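Local structure of glycoside hydrolase family 43 (Halothermothrix orenii, 4QQS) at residues I222-A227 with S238-L243. The protein is a thermostable family 43 glycoside hydrolase with alpha-L-arabinofuranosidase activity, built as a five-bladed beta-propeller. Numbering follows the deposited sequence.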
loop_
_atom_site.group_PDB
_atom_site.type_symbol
_atom_site.label_atom_id
_atom_site.label_comp_id
_atom_site.label_asym_id
_atom_site.label_seq_id
_atom_site.Cartn_x
_atom_site.Cartn_y
_atom_site.Cartn_z
ATOM N N ILE A 222 6.322 -0.086 9.976
ATOM C CA ILE A 222 5.208 0.807 9.694
ATOM C C ILE A 222 5.035 1.832 10.796
ATOM O O ILE A 222 5.008 1.488 11.987
ATOM C CB ILE A 222 3.902 -0.006 9.532
ATOM C CG1 ILE A 222 4.030 -0.918 8.310
ATOM C CG2 ILE A 222 2.691 0.907 9.426
ATOM C CD1 ILE A 222 2.986 -2.005 8.227
ATOM N N GLY A 223 4.904 3.094 10.383
ATOM C CA GLY A 223 4.557 4.183 11.269
ATOM C C GLY A 223 3.326 4.900 10.754
ATOM O O GLY A 223 2.765 4.534 9.721
ATOM N N TYR A 224 2.932 5.968 11.446
ATOM C CA TYR A 224 1.901 6.839 10.901
ATOM C C TYR A 224 2.163 8.301 11.195
ATOM O O TYR A 224 2.976 8.655 12.063
ATOM C CB TYR A 224 0.487 6.435 11.363
ATOM C CG TYR A 224 0.129 6.800 12.784
ATOM C CD1 TYR A 224 -0.561 7.958 13.079
ATOM C CD2 TYR A 224 0.472 5.965 13.834
ATOM C CE1 TYR A 224 -0.911 8.267 14.380
ATOM C CE2 TYR A 224 0.120 6.261 15.132
ATOM C CZ TYR A 224 -0.560 7.418 15.400
ATOM O OH TYR A 224 -0.929 7.685 16.696
ATOM N N ALA A 225 1.429 9.130 10.463
ATOM C CA ALA A 225 1.368 10.561 10.669
ATOM C C ALA A 225 -0.086 10.984 10.702
ATOM O O ALA A 225 -0.952 10.277 10.187
ATOM C CB ALA A 225 2.110 11.303 9.565
ATOM N N VAL A 226 -0.337 12.144 11.302
ATOM C CA VAL A 226 -1.689 12.659 11.466
ATOM C C VAL A 226 -1.781 14.061 10.885
ATOM O O VAL A 226 -0.846 14.863 11.004
ATOM C CB VAL A 226 -2.155 12.637 12.941
ATOM C CG1 VAL A 226 -1.346 13.565 13.807
ATOM C CG2 VAL A 226 -3.634 12.962 13.070
ATOM N N ALA A 227 -2.938 14.356 10.293
ATOM C CA ALA A 227 -3.219 15.669 9.727
ATOM C C ALA A 227 -4.645 16.076 9.993
ATOM O O ALA A 227 -5.525 15.239 10.161
ATOM C CB ALA A 227 -2.970 15.670 8.227
ATOM N N SER A 238 4.950 10.277 17.574
ATOM C CA SER A 238 6.213 10.220 18.289
ATOM C C SER A 238 6.624 8.798 18.665
ATOM O O SER A 238 7.813 8.511 18.819
ATOM C CB SER A 238 6.126 11.065 19.547
ATOM O OG SER A 238 5.216 10.472 20.465
ATOM N N GLY A 239 5.642 7.906 18.811
ATOM C CA GLY A 239 5.887 6.534 19.207
ATOM C C GLY A 239 6.077 5.555 18.066
ATOM O O GLY A 239 6.054 4.352 18.292
ATOM N N ASN A 240 6.270 6.046 16.844
ATOM C CA ASN A 240 6.546 5.164 15.715
ATOM C C ASN A 240 7.806 4.333 15.965
ATOM O O ASN A 240 8.718 4.761 16.664
ATOM C CB ASN A 240 6.784 5.992 14.463
ATOM C CG ASN A 240 5.509 6.479 13.790
ATOM O OD1 ASN A 240 4.427 5.908 13.960
ATOM N ND2 ASN A 240 5.646 7.519 12.977
ATOM N N PRO A 241 7.877 3.140 15.371
ATOM C CA PRO A 241 6.868 2.502 14.526
ATOM C C PRO A 241 5.756 1.858 15.350
ATOM O O PRO A 241 5.958 1.465 16.504
ATOM C CB PRO A 241 7.677 1.428 13.787
ATOM C CG PRO A 241 8.738 1.045 14.773
ATOM C CD PRO A 241 9.107 2.335 15.461
ATOM N N ILE A 242 4.588 1.723 14.728
ATOM C CA ILE A 242 3.458 1.030 15.342
ATOM C C ILE A 242 3.418 -0.461 15.022
ATOM O O ILE A 242 2.718 -1.206 15.708
ATOM C CB ILE A 242 2.108 1.703 15.014
ATOM C CG1 ILE A 242 1.752 1.576 13.537
ATOM C CG2 ILE A 242 2.134 3.157 15.458
ATOM C CD1 ILE A 242 0.313 2.010 13.256
ATOM N N LEU A 243 4.172 -0.899 14.018
ATOM C CA LEU A 243 4.238 -2.309 13.681
ATOM C C LEU A 243 5.663 -2.578 13.230
ATOM O O LEU A 243 6.142 -2.010 12.240
ATOM C CB LEU A 243 3.209 -2.651 12.616
ATOM C CG LEU A 243 2.995 -4.146 12.382
ATOM C CD1 LEU A 243 2.508 -4.867 13.636
ATOM C CD2 LEU A 243 2.007 -4.368 11.246
#
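N240 grips the backbone of Y224 with both ends of its side-chain amide. OD1 of N240 accepts from N of Y224 at 2.9 Å, a donor tilted well off the carbonyl plane. ND2 of N240 gives a hydrogen to O of Y224 at 3.0 Å, close to its own amide plane, and another to Q182 OE1. CG of N240 is anti to the backbone carbonyl carbon (chi1 -80°), which brings the amide to the strand edge. The amide also lies against G223, where CA is 3.2 Å from OD1 of N240; a CB on G223 would clash with CG of N240. An alanine in place of N240 would probably leave N and O of Y224 without these partners and open a gap beside G223.

A classic beta bulge follows, after the cis peptide before P241. I242 and L243 both face I222. O of I222 accepts from N of I242 at 2.8 Å, a short but bent bond, and from N of L243 at 3.2 Å, a longer and straighter one. N of I222 closes the pair with a nearly straight bond (177°) to O of L243. CG2 of I242 meets the Y224 ring at its edge, 3.6 Å from CD2. I222 and L243 lie side by side, with CD1 of I222 4.0 Å from CD2 of L243.

I222, G223, Y224, N240 and L243 are buried. P241 and I242 are partly exposed. S238 is exposed and touches nothing of 222-227.

The loop thus continues the pairing along the edge of strand 221-227 that Y237 and strand 235-236 begin. Strand 205-212 pairs with the other edge, and the Y224 ring meets that of Y237, its OH bonding to N of L299. Strand 298-302 also packs on I242 and L243, while Y272 of strand 268-275 touches I222 and L243.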